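Beta-phosphoglucomutase (Clostridium difficile, PDB 4GIB) probably interconverts beta-D-glucose 1-phosphate and beta-D-glucose 6-phosphate as a magnesium-dependent phosphomutase of the HAD-like superfamily. Local coordinates at residues A[51-55]-A[97-101]; A[68-72]-A[140-144]. All coordinates share one frame; numbering follows the deposited sequence.

Contact 1: residues A[51-55]-A[97-101]; sequences LAHKV and MAEEK
L51 pushes its branched end against the helix that carries M97. Its CD2 methyl lies 3.2 Å from the backbone O of M97 and 3.6 Å from M97 CB, with K101 CB alongside. With CG opposite the backbone N (chi1 -171°), the leucine fork crosses the gap and meets the methionine side chain at about a right angle. M97 turns at its last torsion (chi3 58°) and brings CE back to segment 51-55: the methyl rests 3.9 Å from L51 CD2 and 4.1 Å from V55 CG1. Nearer solvent, K54 and E100 reach out from opposite directions, both chains extended beyond CG, and form a salt bridge. The modelled 2.4 Å between K54 NZ and E100 OE1 is very short and its exact length doubtful. The other carboxylate oxygen, OE2, pairs with R96, which probably steadies the glutamate between two positive charges. K101 sends its amine the other way, to a hydrogen bond with H44, and makes a cation-pi contact with W48. The contact thus joins the end region of helix 41-53 to helix 91-109, while helix 72-82 packs on both, I79 on A52, L76 on M97 and M73 on A98, with L80 against V55.

Contact 2: residues A[68-72]-A[140-144]; sequences KGISR and ASKNA. With PO4 (phosphate ion), chain F; PO4 (phosphate ion), chain E.
G69 to R72 and A140 to N143 run 63° apart end to end, closest where the CA atoms of S71 and A140 come within 4.9 Å. Here the A140 methyl packs 3.4 Å from the carbonyl O of G69, and the CA-H of S71 faces the O of A140. A water between the loops accepts from R72 N, and donates to A140 O and to O3 of the chain F phosphate. R72 bends along its chain and meets this phosphate edge-on, the P near the guanidinium plane; NE gives a fairly straight bond to O4 (2.7 Å, 163°), while NH1 reaches O3. From the other loop, K142 N binds O3, and O2 takes bonds from S141 OG (2.6 Å) and N143 ND2 (2.9 Å, 174°). The serine hydroxyl also accepts from N143 N, an ST turn that helps fix its position. K142 CE lies over one guanidinium face, 3.9 Å above the plane and offset toward the rim. A140 N holds a second phosphate, chain E, at its O4 (2.7 Å). Both phosphates probably come from the crystallisation liquor; bound at predicted substrate-binding loops of cap and core, they fit the active-site cleft of a beta-phosphoglucomutase, with its bisphosphate intermediate.

The two contacts lie with their centres about 16 Å apart, and their segments alternate along the chain: 51-55, 68-72, 97-101, 140-144. Contact 1 is internal to the helical cap, about 22 Å from the centre of the chain, whereas contact 2, about 7 Å from it, spans from the cap to the loop after strand 134-137 of the parallel Rossmann-like sheet. Helix 72-82 starts at R72 and so ties the 68-72 loop to the cap. The contacts also touch directly, A98 CB lying 4.0 Å from R72 CD. Helix 91-109 therefore backs the phosphate-binding arginine, and its K101 is a predicted substrate-binding residue, linking cap packing to the cleft.

Contact 1: residues A[51-55]-A[97-101]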
loop_
_atom_site.group_PDB
_atom_site.type_symbol
_atom_site.label_atom_id
_atom_site.label_comp_id
_atom_site.label_asym_id
_atom_site.label_seq_id
_atom_site.Cartn_x
_atom_site.Cartn_y
_atom_site.Cartn_z
ATOM N N LEU A 51 -2.571 -5.670 21.048
ATOM C CA LEU A 51 -2.369 -7.123 21.055
ATOM C C LEU A 51 -0.943 -7.481 21.451
ATOM O O LEU A 51 -0.728 -8.460 22.127
ATOM C CB LEU A 51 -2.670 -7.707 19.673
ATOM C CG LEU A 51 -2.708 -9.244 19.610
ATOM C CD1 LEU A 51 -4.002 -9.787 20.327
ATOM C CD2 LEU A 51 -2.677 -9.686 18.185
ATOM N N ALA A 52 0.031 -6.684 21.005
ATOM C CA ALA A 52 1.422 -6.904 21.332
ATOM C C ALA A 52 1.655 -6.787 22.841
ATOM O O ALA A 52 2.365 -7.610 23.415
ATOM C CB ALA A 52 2.323 -5.925 20.573
ATOM N N HIS A 53 1.063 -5.772 23.488
ATOM C CA HIS A 53 1.226 -5.639 24.934
ATOM C C HIS A 53 0.805 -6.898 25.654
ATOM O O HIS A 53 1.396 -7.228 26.662
ATOM C CB HIS A 53 0.479 -4.437 25.546
ATOM C CG HIS A 53 1.106 -3.115 25.239
ATOM N ND1 HIS A 53 0.374 -1.961 25.074
ATOM C CD2 HIS A 53 2.399 -2.772 25.029
ATOM C CE1 HIS A 53 1.192 -0.955 24.813
ATOM N NE2 HIS A 53 2.426 -1.420 24.770
ATOM N N LYS A 54 -0.209 -7.595 25.135
ATOM C CA LYS A 54 -0.693 -8.841 25.763
ATOM C C LYS A 54 0.266 -10.020 25.677
ATOM O O LYS A 54 -0.017 -11.074 26.262
ATOM C CB LYS A 54 -2.049 -9.265 25.186
ATOM C CG LYS A 54 -3.177 -8.304 25.535
ATOM C CD LYS A 54 -4.493 -8.736 24.900
ATOM C CE LYS A 54 -5.601 -7.737 25.221
ATOM N NZ LYS A 54 -6.928 -8.185 24.730
ATOM N N VAL A 55 1.367 -9.873 24.936
ATOM C CA VAL A 55 2.371 -10.933 24.846
ATOM C C VAL A 55 3.761 -10.383 25.218
ATOM O O VAL A 55 4.788 -10.857 24.742
ATOM C CB VAL A 55 2.355 -11.644 23.457
ATOM C CG1 VAL A 55 1.054 -12.427 23.291
ATOM C CG2 VAL A 55 2.560 -10.637 22.290
ATOM N N MET A 97 -5.472 -14.385 17.709
ATOM C CA MET A 97 -4.872 -13.086 18.011
ATOM C C MET A 97 -5.089 -12.102 16.877
ATOM O O MET A 97 -5.376 -10.931 17.105
ATOM C CB MET A 97 -3.384 -13.243 18.290
ATOM C CG MET A 97 -3.057 -14.049 19.537
ATOM S SD MET A 97 -1.276 -14.385 19.641
ATOM C CE MET A 97 -0.646 -12.743 19.627
ATOM N N ALA A 98 -4.955 -12.593 15.653
ATOM C CA ALA A 98 -5.153 -11.777 14.463
ATOM C C ALA A 98 -6.592 -11.264 14.377
ATOM O O ALA A 98 -6.822 -10.133 13.978
ATOM C CB ALA A 98 -4.804 -12.584 13.202
ATOM N N GLU A 99 -7.545 -12.119 14.736
ATOM C CA GLU A 99 -8.958 -11.776 14.691
ATOM C C GLU A 99 -9.283 -10.625 15.628
ATOM O O GLU A 99 -9.965 -9.679 15.233
ATOM C CB GLU A 99 -9.810 -12.991 15.062
ATOM C CG GLU A 99 -11.323 -12.717 15.093
ATOM C CD GLU A 99 -12.163 -13.997 15.130
ATOM O OE1 GLU A 99 -11.692 -15.043 14.634
ATOM O OE2 GLU A 99 -13.303 -13.953 15.638
ATOM N N GLU A 100 -8.797 -10.722 16.863
ATOM C CA GLU A 100 -9.035 -9.712 17.873
ATOM C C GLU A 100 -8.467 -8.382 17.407
ATOM O O GLU A 100 -9.094 -7.342 17.560
ATOM C CB GLU A 100 -8.425 -10.141 19.222
ATOM C CG GLU A 100 -8.544 -9.084 20.312
ATOM C CD GLU A 100 -7.903 -9.485 21.640
ATOM O OE1 GLU A 100 -7.716 -8.571 22.478
ATOM O OE2 GLU A 100 -7.587 -10.689 21.849
ATOM N N LYS A 101 -7.282 -8.425 16.820
ATOM C CA LYS A 101 -6.659 -7.240 16.295
ATOM C C LYS A 101 -7.469 -6.688 15.129
ATOM O O LYS A 101 -7.705 -5.480 15.055
ATOM C CB LYS A 101 -5.222 -7.549 15.859
ATOM C CG LYS A 101 -4.469 -6.375 15.209
ATOM C CD LYS A 101 -4.721 -6.225 13.702
ATOM C CE LYS A 101 -4.074 -4.942 13.185
ATOM N NZ LYS A 101 -4.173 -4.762 11.729
#

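Contact 2: residues A[68-72]-A[140-144]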
loop_
_atom_site.group_PDB
_atom_site.type_symbol
_atom_site.label_atom_id
_atom_site.label_comp_id
_atom_site.label_asym_id
_atom_site.label_seq_id
_atom_site.Cartn_x
_atom_site.Cartn_y
_atom_site.Cartn_z
ATOM N N LYS A 68 4.503 -1.796 8.316
ATOM C CA LYS A 68 3.809 -0.959 7.356
ATOM C C LYS A 68 3.717 -1.618 5.993
ATOM O O LYS A 68 4.727 -2.049 5.428
ATOM C CB LYS A 68 4.537 0.378 7.236
ATOM C CG LYS A 68 3.833 1.406 6.394
ATOM C CD LYS A 68 4.645 2.688 6.316
ATOM C CE LYS A 68 4.034 3.660 5.317
ATOM N NZ LYS A 68 2.646 4.067 5.679
ATOM N N GLY A 69 2.496 -1.699 5.469
ATOM C CA GLY A 69 2.260 -2.306 4.169
ATOM C C GLY A 69 2.448 -3.814 4.149
ATOM O O GLY A 69 2.582 -4.400 3.085
ATOM N N ILE A 70 2.455 -4.441 5.321
ATOM C CA ILE A 70 2.628 -5.894 5.433
ATOM C C ILE A 70 1.270 -6.546 5.765
ATOM O O ILE A 70 0.492 -5.995 6.534
ATOM C CB ILE A 70 3.690 -6.261 6.525
ATOM C CG1 ILE A 70 5.041 -5.587 6.252
ATOM C CG2 ILE A 70 3.913 -7.741 6.591
ATOM C CD1 ILE A 70 5.735 -6.028 4.924
ATOM N N SER A 71 0.998 -7.708 5.173
ATOM C CA SER A 71 -0.241 -8.455 5.405
ATOM C C SER A 71 -0.401 -8.839 6.878
ATOM O O SER A 71 0.584 -8.961 7.608
ATOM C CB SER A 71 -0.284 -9.733 4.547
ATOM O OG SER A 71 0.647 -10.721 5.006
ATOM N N ARG A 72 -1.650 -9.086 7.276
ATOM C CA ARG A 72 -2.023 -9.383 8.675
ATOM C C ARG A 72 -1.231 -10.455 9.399
ATOM O O ARG A 72 -0.679 -10.198 10.470
ATOM C CB ARG A 72 -3.510 -9.746 8.744
ATOM C CG ARG A 72 -4.072 -9.901 10.153
ATOM C CD ARG A 72 -5.551 -10.226 10.085
ATOM N NE ARG A 72 -6.204 -9.265 9.211
ATOM C CZ ARG A 72 -7.426 -9.378 8.733
ATOM N NH1 ARG A 72 -7.888 -8.425 7.926
ATOM N NH2 ARG A 72 -8.186 -10.418 9.042
ATOM N N ALA A 140 -1.740 -4.633 0.693
ATOM C CA ALA A 140 -1.572 -5.943 1.368
ATOM C C ALA A 140 -2.675 -6.226 2.386
ATOM O O ALA A 140 -2.672 -7.269 3.057
ATOM C CB ALA A 140 -0.219 -6.016 2.063
ATOM N N SER A 141 -3.615 -5.297 2.476
ATOM C CA SER A 141 -4.712 -5.344 3.424
ATOM C C SER A 141 -6.002 -5.879 2.810
ATOM O O SER A 141 -6.472 -5.381 1.782
ATOM C CB SER A 141 -4.951 -3.907 3.968
ATOM O OG SER A 141 -6.188 -3.793 4.655
ATOM N N LYS A 142 -6.577 -6.891 3.453
ATOM C CA LYS A 142 -7.855 -7.445 3.029
ATOM C C LYS A 142 -8.987 -6.504 3.428
ATOM O O LYS A 142 -10.136 -6.791 3.167
ATOM C CB LYS A 142 -8.083 -8.837 3.628
ATOM C CG LYS A 142 -7.089 -9.884 3.139
ATOM C CD LYS A 142 -7.379 -11.274 3.679
ATOM C CE LYS A 142 -7.098 -11.404 5.168
ATOM N NZ LYS A 142 -7.346 -12.801 5.621
ATOM N N ASN A 143 -8.645 -5.383 4.064
ATOM C CA ASN A 143 -9.613 -4.367 4.473
ATOM C C ASN A 143 -9.592 -3.172 3.530
ATOM O O ASN A 143 -10.234 -2.161 3.791
ATOM C CB ASN A 143 -9.306 -3.896 5.900
ATOM C CG ASN A 143 -9.760 -4.884 6.947
ATOM O OD1 ASN A 143 -10.943 -5.083 7.115
ATOM N ND2 ASN A 143 -8.817 -5.477 7.687
ATOM N N ALA A 144 -8.884 -3.305 2.412
ATOM C CA ALA A 144 -8.746 -2.208 1.468
ATOM C C ALA A 144 -10.088 -1.765 0.882
ATOM O O ALA A 144 -10.341 -0.564 0.751
ATOM C CB ALA A 144 -7.761 -2.577 0.371
HETATM P P PO4 F . -5.215 -6.251 7.073
HETATM O O1 PO4 F . -3.809 -5.870 6.652
HETATM O O2 PO4 F . -6.023 -4.997 6.989
HETATM O O3 PO4 F . -5.780 -7.293 6.140
HETATM O O4 PO4 F . -5.222 -6.805 8.473
HETATM P P PO4 E . -1.097 -1.208 2.620
HETATM O O1 PO4 E . 0.127 -0.323 2.681
HETATM O O2 PO4 E . -1.289 -1.921 3.940
HETATM O O3 PO4 E . -2.313 -0.377 2.347
HETATM O O4 PO4 E . -0.885 -2.214 1.518
HETATM O O HOH W 1 -3.742 -8.656 5.070
#